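PDB 5TXC: lasso peptide isopeptidase AtxE2 from Asticcacaulis excentricus, which hydrolyses the isopeptide bond of the threaded lasso peptides astexin-2 and astexin-3, recognising their knotted shape and converting them to linear peptides. Local coordinates for residues Glu34-Thr39 and Ser395-Pro400; Glu414-Leu419 and Ser466-Arg471; Gly449-Ile454 and Thr524-Gly529; Pro601-Ser606 and Tyr650-Asp655. All blocks are in the same frame, centred on the assembly; numbering follows the deposited sequence.

How the contacts relate
The N-terminal loop 34-39 meets residues 395-400 in contact 1. This closes the longest loop, some 355 residues rich in four-stranded antiparallel sheets, consistent with the propeller of the prolyl oligopeptidase family. The chain then enters the mixed sheet of the hydrolase domain. Contact 2 closes a loop of 46 residues by pairing strand 414-421 with strand 463-467. Contact 3 opens within it, at 449-454, and closes at the nucleophile turn, 524-529, so contacts 2 and 3 cross. They touch through Ser466 and Ile454. Contact 4 follows in series and sets helix 643-662 against strand 602-607. It touches contact 3, where Asn452 packs on Thr653.

Contact 1: residues Glu34-Thr39 and Ser395-Pro400; sequences EAPPVT and SRYRLP
Pro36 and Tyr397 join two loops at the protein surface. One loop is the modelled N-terminal end of the chain. The other leads from strand 384-388 to strand 401-408, the first strand of the hydrolase sheet. One backbone bond fastens them: Arg398 N donates to Pro36 O at 2.8 Å, with an N-H...O angle of 164°. The same carbonyl oxygen also lies at the edge of the Tyr397 ring, 3.4 Å from CD2. The Pro36 ring crosses the tyrosine at about a right angle, and its CG rests 3.7 Å from Tyr397 CD2. Tyr397 CG stands beside its own backbone N, chi1 -66°, which keeps this ring edge next to the proline. Farther along, Val38 supplies the apolar part. Its CG2 lies 3.8 Å from Tyr397 CB and 3.9 Å from Leu399 CD2. Ala35 CB approaches Arg396 O at 3.7 Å. The extended Arg398 chain leaves the contact and makes a salt bridge with Asp424. Val38 and Pro400 both pack on Leu455 of helix 454-459, while Val38 O accepts a bond from Thr459. Thr39 caps the start of helix 40-44 through Val42 N, just after the contact.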
# COMPACT_ATOMS: atom_id res chain seq x y z
N GLU A 34 -3.93 -23.06 -26.00
CA GLU A 34 -3.95 -21.64 -26.34
C GLU A 34 -4.19 -20.78 -25.10
O GLU A 34 -4.06 -21.27 -23.96
CB GLU A 34 -5.02 -21.34 -27.40
CG GLU A 34 -6.01 -22.47 -27.63
CD GLU A 34 -6.83 -22.26 -28.90
OE1 GLU A 34 -7.26 -21.12 -29.16
OE2 GLU A 34 -7.03 -23.25 -29.64
N ALA A 35 -4.55 -19.51 -25.34
CA ALA A 35 -4.74 -18.47 -24.33
C ALA A 35 -3.37 -18.02 -23.82
O ALA A 35 -2.58 -18.84 -23.34
CB ALA A 35 -5.65 -18.94 -23.19
N PRO A 36 -3.08 -16.72 -23.88
CA PRO A 36 -1.74 -16.26 -23.57
C PRO A 36 -1.46 -16.29 -22.08
O PRO A 36 -2.39 -16.27 -21.26
CB PRO A 36 -1.73 -14.81 -24.10
CG PRO A 36 -3.16 -14.38 -24.02
CD PRO A 36 -4.02 -15.61 -24.14
N PRO A 37 -0.19 -16.40 -21.68
CA PRO A 37 0.16 -16.43 -20.26
C PRO A 37 0.34 -15.02 -19.70
O PRO A 37 0.62 -14.07 -20.43
CB PRO A 37 1.49 -17.18 -20.24
CG PRO A 37 2.12 -16.83 -21.59
CD PRO A 37 1.01 -16.41 -22.54
N VAL A 38 0.21 -14.91 -18.38
CA VAL A 38 0.51 -13.67 -17.67
C VAL A 38 2.01 -13.61 -17.44
O VAL A 38 2.56 -14.41 -16.68
CB VAL A 38 -0.26 -13.57 -16.35
CG1 VAL A 38 -0.05 -12.20 -15.74
CG2 VAL A 38 -1.76 -13.81 -16.59
N THR A 39 2.66 -12.65 -18.06
CA THR A 39 4.10 -12.43 -18.03
C THR A 39 4.40 -11.14 -17.30
O THR A 39 3.50 -10.37 -16.96
CB THR A 39 4.65 -12.37 -19.45
OG1 THR A 39 4.10 -11.21 -20.09
CG2 THR A 39 4.24 -13.60 -20.22
N SER A 395 -9.49 -13.43 -17.23
CA SER A 395 -9.79 -14.83 -17.50
C SER A 395 -9.52 -15.21 -18.95
O SER A 395 -9.60 -16.39 -19.28
CB SER A 395 -11.24 -15.16 -17.16
OG SER A 395 -12.11 -14.52 -18.08
N ARG A 396 -9.29 -14.24 -19.82
CA ARG A 396 -8.88 -14.56 -21.18
C ARG A 396 -7.44 -15.05 -21.24
O ARG A 396 -7.05 -15.66 -22.25
CB ARG A 396 -9.09 -13.34 -22.06
CG ARG A 396 -10.57 -13.05 -22.23
CD ARG A 396 -10.82 -11.60 -22.62
NE ARG A 396 -10.31 -11.31 -23.96
CZ ARG A 396 -9.95 -10.09 -24.36
NH1 ARG A 396 -10.05 -9.05 -23.54
NH2 ARG A 396 -9.49 -9.92 -25.60
N TYR A 397 -6.65 -14.85 -20.18
CA TYR A 397 -5.31 -15.39 -20.08
C TYR A 397 -5.36 -16.73 -19.37
O TYR A 397 -6.32 -17.06 -18.68
CB TYR A 397 -4.38 -14.47 -19.30
CG TYR A 397 -4.08 -13.16 -19.96
CD1 TYR A 397 -4.98 -12.11 -19.85
CD2 TYR A 397 -2.90 -12.94 -20.66
CE1 TYR A 397 -4.74 -10.90 -20.43
CE2 TYR A 397 -2.64 -11.71 -21.26
CZ TYR A 397 -3.57 -10.70 -21.14
OH TYR A 397 -3.36 -9.47 -21.71
N ARG A 398 -4.31 -17.51 -19.57
CA ARG A 398 -4.20 -18.75 -18.84
C ARG A 398 -3.83 -18.43 -17.40
O ARG A 398 -2.67 -18.11 -17.12
CB ARG A 398 -3.16 -19.64 -19.48
CG ARG A 398 -3.12 -20.92 -18.82
CD ARG A 398 -2.37 -21.91 -19.66
NE ARG A 398 -2.59 -23.25 -19.11
CZ ARG A 398 -2.03 -24.36 -19.57
NH1 ARG A 398 -1.20 -24.24 -20.61
NH2 ARG A 398 -2.29 -25.54 -19.03
N LEU A 399 -4.80 -18.58 -16.49
CA LEU A 399 -4.43 -18.04 -15.20
C LEU A 399 -3.93 -19.13 -14.28
O LEU A 399 -4.41 -20.26 -14.31
CB LEU A 399 -5.61 -17.35 -14.52
CG LEU A 399 -6.13 -16.09 -15.18
CD1 LEU A 399 -7.42 -15.74 -14.49
CD2 LEU A 399 -5.10 -14.99 -15.02
N PRO A 400 -2.99 -18.75 -13.43
CA PRO A 400 -2.59 -19.64 -12.33
C PRO A 400 -3.81 -20.03 -11.53
O PRO A 400 -4.84 -19.36 -11.58
CB PRO A 400 -1.63 -18.77 -11.50
CG PRO A 400 -1.06 -17.80 -12.52
CD PRO A 400 -2.19 -17.51 -13.49

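Contact 2: residues Glu414-Leu419 and Ser466-Arg471; sequences EVFSDL and SFHSPR
Phe416 and His468 form an offset stack, with ring centroids 4.5 Å apart and planes inclined by 21°. Phe416 CZ lies over one face of the imidazole, 3.5 Å from His468 CG. His468 CB also comes over the phenyl face as a CH-pi contact. Phe416 reaches this place because CG stands between its backbone N and carbonyl carbon, chi1 85°. On the Phe467 side of the sheet, the Ser417 hydroxyl ties the two chains. It donates to Phe416 O at 2.7 Å and accepts from His468 N at 3.3 Å.

These residues belong to two neighbouring strands of the mixed alpha/beta-hydrolase sheet and the chain that follows them. Asp418 and Ser466 are an antiparallel hydrogen-bonded pair. Asp418 N donates to Ser466 O, and Ser466 N returns a bond to Asp418 O at 2.9 Å. From Phe416 back to Glu414, waters bridge the two backbones. Water 2 links Phe416 N to His468 O, and water 1 links Glu414 O to Arg471 N. Val415 CG2 also meets Pro470 CB, at 3.6 Å.

Water 3 sits at the imidazole edge, in the ring plane, 2.6 Å from His468 NE2. It donates to Asp418 OD2 and also bonds Ser466 OG, so it joins three polar side chains that are largely buried. Arg404 forms a salt bridge with the same carboxylate oxygen of Asp418. The His468 side chain is also about 4 Å from that of Tyr438, the residue that stabilises the alkoxide intermediate.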
# COMPACT_ATOMS: atom_id res chain seq x y z
N GLU A 414 -5.24 -17.00 14.36
CA GLU A 414 -5.68 -17.41 13.03
C GLU A 414 -4.82 -16.76 11.95
O GLU A 414 -4.44 -15.59 12.06
CB GLU A 414 -7.14 -17.02 12.83
CG GLU A 414 -8.06 -17.86 13.63
CD GLU A 414 -9.46 -17.29 13.74
OE1 GLU A 414 -9.80 -16.33 12.99
OE2 GLU A 414 -10.20 -17.81 14.61
N VAL A 415 -4.52 -17.53 10.92
CA VAL A 415 -3.69 -17.09 9.81
C VAL A 415 -4.39 -17.47 8.51
O VAL A 415 -4.98 -18.55 8.41
CB VAL A 415 -2.28 -17.75 9.88
CG1 VAL A 415 -1.40 -17.34 8.70
CG2 VAL A 415 -1.60 -17.44 11.20
N PHE A 416 -4.32 -16.59 7.50
CA PHE A 416 -4.64 -16.98 6.14
C PHE A 416 -3.53 -16.54 5.19
O PHE A 416 -2.70 -15.69 5.51
CB PHE A 416 -5.98 -16.41 5.67
CG PHE A 416 -5.89 -15.01 5.14
CD1 PHE A 416 -5.92 -13.93 5.99
CD2 PHE A 416 -5.84 -14.79 3.76
CE1 PHE A 416 -5.87 -12.64 5.50
CE2 PHE A 416 -5.78 -13.51 3.27
CZ PHE A 416 -5.78 -12.43 4.14
N SER A 417 -3.52 -17.15 4.01
CA SER A 417 -2.60 -16.87 2.92
C SER A 417 -3.17 -17.55 1.68
O SER A 417 -4.07 -18.39 1.78
CB SER A 417 -1.19 -17.40 3.24
OG SER A 417 -0.51 -16.53 4.13
N ASP A 418 -2.69 -17.15 0.52
CA ASP A 418 -3.12 -17.74 -0.75
C ASP A 418 -1.98 -18.52 -1.40
O ASP A 418 -0.83 -18.06 -1.42
CB ASP A 418 -3.62 -16.65 -1.69
CG ASP A 418 -4.89 -15.99 -1.16
OD1 ASP A 418 -5.92 -16.67 -1.04
OD2 ASP A 418 -4.84 -14.79 -0.83
N LEU A 419 -2.30 -19.69 -1.92
CA LEU A 419 -1.37 -20.53 -2.66
C LEU A 419 -1.66 -20.34 -4.13
O LEU A 419 -2.81 -20.46 -4.55
CB LEU A 419 -1.53 -22.00 -2.28
CG LEU A 419 -0.74 -23.05 -3.10
CD1 LEU A 419 0.78 -22.99 -2.84
CD2 LEU A 419 -1.28 -24.46 -2.87
N SER A 466 1.38 -16.27 -1.22
CA SER A 466 1.08 -14.87 -0.96
C SER A 466 0.74 -14.80 0.53
O SER A 466 -0.30 -15.28 0.98
CB SER A 466 -0.05 -14.40 -1.88
OG SER A 466 -0.35 -13.03 -1.74
N PHE A 467 1.68 -14.28 1.31
CA PHE A 467 1.68 -14.44 2.76
C PHE A 467 1.15 -13.19 3.42
O PHE A 467 1.67 -12.10 3.19
CB PHE A 467 3.11 -14.74 3.24
CG PHE A 467 3.27 -14.68 4.74
CD1 PHE A 467 2.73 -15.66 5.56
CD2 PHE A 467 3.98 -13.64 5.32
CE1 PHE A 467 2.89 -15.61 6.94
CE2 PHE A 467 4.13 -13.58 6.68
CZ PHE A 467 3.59 -14.58 7.50
N HIS A 468 0.17 -13.35 4.31
CA HIS A 468 -0.40 -12.23 5.06
C HIS A 468 -0.01 -12.46 6.50
O HIS A 468 -0.47 -13.43 7.11
CB HIS A 468 -1.92 -12.19 4.90
CG HIS A 468 -2.35 -11.87 3.50
ND1 HIS A 468 -2.71 -10.60 3.10
CD2 HIS A 468 -2.42 -12.65 2.39
CE1 HIS A 468 -3.01 -10.62 1.81
NE2 HIS A 468 -2.84 -11.85 1.35
N SER A 469 0.87 -11.63 7.02
CA SER A 469 1.34 -11.89 8.37
C SER A 469 0.18 -11.73 9.35
O SER A 469 -0.61 -10.80 9.22
CB SER A 469 2.51 -10.97 8.75
OG SER A 469 2.16 -9.63 8.58
N PRO A 470 0.02 -12.65 10.29
CA PRO A 470 -1.10 -12.58 11.23
C PRO A 470 -0.88 -11.52 12.30
O PRO A 470 0.23 -11.03 12.51
CB PRO A 470 -1.10 -13.97 11.86
CG PRO A 470 0.37 -14.36 11.85
CD PRO A 470 0.91 -13.80 10.57
N ARG A 471 -1.95 -11.25 13.04
CA ARG A 471 -1.86 -10.37 14.20
C ARG A 471 -0.78 -10.85 15.14
O ARG A 471 -0.53 -12.05 15.28
CB ARG A 471 -3.19 -10.37 14.94
CG ARG A 471 -4.29 -9.67 14.19
CD ARG A 471 -5.54 -9.59 15.04
NE ARG A 471 -5.33 -8.96 16.34
CZ ARG A 471 -6.27 -8.87 17.27
NH1 ARG A 471 -7.47 -9.38 17.02
NH2 ARG A 471 -6.03 -8.27 18.44
O HOH W 1 -4.41 -12.54 12.27
O HOH W 2 -3.15 -14.05 8.23
O HOH W 3 -2.95 -13.02 -1.00

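Contact 3: residues Gly449-Ile454 and Thr524-Gly529; sequences GDENPI and TGLSDG
The flat amide of Asn452 has the Thr524 side chain laid over one face, with Thr524 OG1 3.5 Å from Asn452 CG. The two side chains slide past each other in opposite directions. Thr524 CB is therefore close to Asn452 OD1, also at 3.5 Å. Past the nitrogen end of the amide, water 4 accepts from Asn452 ND2 at 3.1 Å and donates to Gly525 O at 2.9 Å. Past the oxygen end lies Thr653 of helix 643-662. The second flat group is the Glu451 carboxylate. Leu526 CD1 sits over it, 4.0 Å from Glu451 CD, because the glutamate chain is bent at chi2 (88°). The other leucine methyl, CD2, packs 3.7 Å from Gly449 CA.

Segment 524-529 is the nucleophile elbow of the alpha/beta-hydrolase fold, with the sequence Gly-Leu-Ser-Asp-Gly. It carries the nucleophile Ser527 between strand 521-525 and helix 528-538. Ser527 has a positive phi, as expected at this tight turn, and its OG is hydrogen-bonded to His638 NE2.

No direct hydrogen bond joins the two segments. Thr524 OG1 bonds instead to Ile435 O, and Glu451 OE2 forms a salt bridge with Lys640. Loop 449-454 thus meets the strand end and Leu526 by van der Waals packing and one water bridge, while Thr524 OG1 and Glu451 OE2 find their partners elsewhere in the fold.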
# COMPACT_ATOMS: atom_id res chain seq x y z
N GLY A 449 5.32 -3.98 -2.19
CA GLY A 449 5.67 -2.76 -2.91
C GLY A 449 5.40 -2.83 -4.40
O GLY A 449 6.02 -2.10 -5.17
N ASP A 450 4.54 -3.76 -4.81
CA ASP A 450 4.45 -4.22 -6.19
C ASP A 450 5.86 -4.46 -6.71
O ASP A 450 6.31 -3.86 -7.68
CB ASP A 450 3.72 -3.24 -7.10
CG ASP A 450 3.53 -3.82 -8.49
OD1 ASP A 450 3.86 -5.02 -8.68
OD2 ASP A 450 3.07 -3.09 -9.41
N GLU A 451 6.49 -5.45 -6.11
CA GLU A 451 7.91 -5.67 -6.26
C GLU A 451 8.23 -7.09 -6.63
O GLU A 451 9.28 -7.32 -7.22
CB GLU A 451 8.63 -5.30 -4.95
CG GLU A 451 10.13 -5.43 -4.97
CD GLU A 451 10.83 -4.18 -5.45
OE1 GLU A 451 10.15 -3.22 -5.90
OE2 GLU A 451 12.08 -4.15 -5.34
N ASN A 452 7.34 -8.04 -6.36
CA ASN A 452 7.61 -9.46 -6.59
C ASN A 452 6.46 -10.09 -7.37
O ASN A 452 5.35 -10.25 -6.82
CB ASN A 452 7.86 -10.12 -5.25
CG ASN A 452 9.16 -9.65 -4.65
OD1 ASN A 452 10.22 -9.99 -5.15
ND2 ASN A 452 9.08 -8.83 -3.61
N PRO A 453 6.66 -10.44 -8.63
CA PRO A 453 5.53 -10.67 -9.54
C PRO A 453 4.79 -11.99 -9.32
O PRO A 453 5.20 -13.03 -9.83
CB PRO A 453 6.20 -10.62 -10.93
CG PRO A 453 7.56 -11.05 -10.70
CD PRO A 453 7.96 -10.60 -9.31
N ILE A 454 3.67 -11.95 -8.60
CA ILE A 454 3.07 -13.20 -8.13
C ILE A 454 2.65 -14.08 -9.31
O ILE A 454 3.03 -15.26 -9.39
CB ILE A 454 1.89 -12.92 -7.18
CG1 ILE A 454 2.41 -12.41 -5.83
CG2 ILE A 454 1.06 -14.18 -6.99
CD1 ILE A 454 1.34 -11.71 -4.96
N THR A 524 10.98 -13.45 -0.35
CA THR A 524 11.09 -12.08 -0.83
C THR A 524 10.41 -11.16 0.16
O THR A 524 9.59 -11.60 0.97
CB THR A 524 10.46 -11.89 -2.19
OG1 THR A 524 9.03 -11.99 -2.05
CG2 THR A 524 10.92 -12.96 -3.13
N GLY A 525 10.71 -9.87 0.04
CA GLY A 525 10.12 -8.93 0.98
C GLY A 525 10.45 -7.47 0.76
O GLY A 525 11.54 -7.14 0.30
N LEU A 526 9.52 -6.59 1.12
CA LEU A 526 9.71 -5.15 1.04
C LEU A 526 9.05 -4.53 2.27
O LEU A 526 8.04 -5.04 2.76
CB LEU A 526 9.12 -4.61 -0.26
CG LEU A 526 9.15 -3.09 -0.49
CD1 LEU A 526 9.32 -2.83 -1.95
CD2 LEU A 526 7.87 -2.41 0.00
N SER A 527 9.63 -3.42 2.77
CA SER A 527 9.17 -2.78 4.02
C SER A 527 9.28 -3.80 5.15
O SER A 527 10.36 -4.36 5.38
CB SER A 527 7.76 -2.20 3.84
OG SER A 527 7.72 -1.09 2.97
N ASP A 528 8.18 -4.08 5.87
CA ASP A 528 8.19 -5.05 6.95
C ASP A 528 8.59 -6.43 6.45
O ASP A 528 9.21 -7.21 7.18
CB ASP A 528 6.81 -5.12 7.59
CG ASP A 528 6.87 -5.57 9.03
OD1 ASP A 528 7.69 -4.98 9.78
OD2 ASP A 528 6.13 -6.52 9.40
N GLY A 529 8.19 -6.76 5.23
CA GLY A 529 8.62 -8.02 4.65
C GLY A 529 10.12 -8.11 4.49
O GLY A 529 10.70 -9.19 4.56
O HOH W 4 11.75 -7.69 -2.56

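Contact 4: residues Pro601-Ser606 and Tyr650-Asp655; sequences PLLIQS and YNRTID
Gln605 and Arg652 carry most of this contact, with Leu603 next. It is a helix packed on the sheet of the alpha/beta-hydrolase domain. The segment of helix 643-662 runs antiparallel to strand 602-606, at 179°, and their axes come within 10.3 Å. Both Leu603 and Gln605 leave the strand toward the helix.

Gln605 reaches out to the helix. Its chain is bent at chi2, -143°, and its amide arrives between Arg652 and Thr653. The nitrogen side meets the helix. Gln605 NE2 is 2.8 Å from Thr653 OG1, but the hydrogen bond is bent and weak. The same nitrogen also donates to the backbone carbonyl of Val649, one turn earlier in the helix. The oxygen side takes a hydrogen bond from the hydroxyl of Tyr633, on the neighbouring strand 628-633. The buried amide is thus held at both of its ends.

Arg652 lies across the sheet side of the helix. Its CB is 3.7 Å from Gln605 NE2, and its CD is 3.6 Å from Gln605 OE1. A bend at chi3, -50°, leaves the NE edge of the guanidinium toward the glutamine; the amide and guanidinium planes are nearly perpendicular. The Arg652 side chain also touches Ile631 and Tyr633.

Leu603 adds a looser apolar contact two residues earlier, on the same face of the strand. Its CD1 is 4.3 Å from Arg652 CD, and its CD2 is 4.3 Å from Thr653 OG1. At the edge of the arginine's guanidinium, near its plane, Gln605 OE1 stands 3.5 Å from Arg652 NE.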
# COMPACT_ATOMS: atom_id res chain seq x y z
N PRO A 601 21.73 -17.48 -0.85
CA PRO A 601 21.98 -16.44 -1.86
C PRO A 601 21.01 -15.27 -1.73
O PRO A 601 19.79 -15.46 -1.62
CB PRO A 601 21.78 -17.18 -3.19
CG PRO A 601 21.94 -18.60 -2.89
CD PRO A 601 21.52 -18.80 -1.45
N LEU A 602 21.53 -14.03 -1.75
CA LEU A 602 20.67 -12.87 -1.51
C LEU A 602 20.85 -11.86 -2.62
O LEU A 602 21.97 -11.41 -2.87
CB LEU A 602 20.97 -12.22 -0.16
CG LEU A 602 20.16 -10.94 0.07
CD1 LEU A 602 18.73 -11.33 0.10
CD2 LEU A 602 20.51 -10.20 1.36
N LEU A 603 19.74 -11.48 -3.26
CA LEU A 603 19.70 -10.40 -4.24
C LEU A 603 19.03 -9.17 -3.62
O LEU A 603 17.95 -9.27 -3.04
CB LEU A 603 18.94 -10.84 -5.48
CG LEU A 603 18.67 -9.82 -6.59
CD1 LEU A 603 19.94 -9.43 -7.39
CD2 LEU A 603 17.56 -10.33 -7.50
N ILE A 604 19.69 -8.02 -3.73
CA ILE A 604 19.16 -6.77 -3.20
C ILE A 604 18.91 -5.82 -4.36
O ILE A 604 19.86 -5.38 -5.01
CB ILE A 604 20.09 -6.11 -2.17
CG1 ILE A 604 20.31 -7.01 -0.96
CG2 ILE A 604 19.48 -4.82 -1.64
CD1 ILE A 604 21.52 -6.63 -0.20
N GLN A 605 17.64 -5.48 -4.59
CA GLN A 605 17.23 -4.60 -5.68
C GLN A 605 16.79 -3.30 -5.03
O GLN A 605 15.65 -3.18 -4.58
CB GLN A 605 16.11 -5.23 -6.51
CG GLN A 605 16.45 -6.60 -7.08
CD GLN A 605 15.87 -6.82 -8.47
OE1 GLN A 605 16.19 -6.08 -9.41
NE2 GLN A 605 15.06 -7.88 -8.63
N SER A 606 17.70 -2.33 -4.96
CA SER A 606 17.55 -1.21 -4.04
C SER A 606 17.39 0.12 -4.77
O SER A 606 18.07 0.38 -5.76
CB SER A 606 18.74 -1.10 -3.10
OG SER A 606 18.59 0.05 -2.30
N TYR A 650 11.00 -7.15 -11.69
CA TYR A 650 10.24 -8.37 -11.94
C TYR A 650 11.10 -9.43 -12.61
O TYR A 650 11.13 -10.59 -12.19
CB TYR A 650 9.04 -8.07 -12.83
CG TYR A 650 7.84 -7.41 -12.20
CD1 TYR A 650 7.78 -7.07 -10.86
CD2 TYR A 650 6.73 -7.10 -13.01
CE1 TYR A 650 6.63 -6.46 -10.35
CE2 TYR A 650 5.61 -6.49 -12.51
CZ TYR A 650 5.55 -6.18 -11.20
OH TYR A 650 4.39 -5.60 -10.76
N ASN A 651 11.82 -9.04 -13.68
CA ASN A 651 12.55 -9.99 -14.51
C ASN A 651 13.79 -10.54 -13.78
O ASN A 651 14.06 -11.75 -13.81
CB ASN A 651 12.98 -9.32 -15.81
CG ASN A 651 11.90 -9.30 -16.86
OD1 ASN A 651 11.21 -10.30 -17.07
ND2 ASN A 651 11.76 -8.17 -17.54
N ARG A 652 14.56 -9.66 -13.15
CA ARG A 652 15.73 -10.12 -12.43
C ARG A 652 15.35 -11.09 -11.32
O ARG A 652 16.04 -12.10 -11.09
CB ARG A 652 16.50 -8.92 -11.89
CG ARG A 652 17.99 -9.17 -11.70
CD ARG A 652 18.73 -7.91 -11.20
NE ARG A 652 18.46 -6.67 -11.95
CZ ARG A 652 19.30 -6.24 -12.86
NH1 ARG A 652 20.39 -6.96 -13.08
NH2 ARG A 652 19.09 -5.14 -13.54
N THR A 653 14.23 -10.83 -10.65
CA THR A 653 13.79 -11.68 -9.55
C THR A 653 13.34 -13.04 -10.06
O THR A 653 13.65 -14.06 -9.45
CB THR A 653 12.67 -10.96 -8.77
OG1 THR A 653 13.27 -9.90 -8.01
CG2 THR A 653 11.94 -11.88 -7.82
N ILE A 654 12.65 -13.07 -11.20
CA ILE A 654 12.33 -14.35 -11.81
C ILE A 654 13.60 -15.07 -12.23
O ILE A 654 13.77 -16.26 -11.95
CB ILE A 654 11.35 -14.17 -12.99
CG1 ILE A 654 9.97 -13.82 -12.45
CG2 ILE A 654 11.27 -15.45 -13.84
CD1 ILE A 654 9.02 -13.30 -13.45
N ASP A 655 14.52 -14.37 -12.90
CA ASP A 655 15.79 -15.00 -13.28
C ASP A 655 16.52 -15.53 -12.06
O ASP A 655 17.08 -16.63 -12.09
CB ASP A 655 16.68 -14.02 -14.04
CG ASP A 655 16.14 -13.66 -15.40
OD1 ASP A 655 15.22 -14.36 -15.87
OD2 ASP A 655 16.62 -12.67 -15.99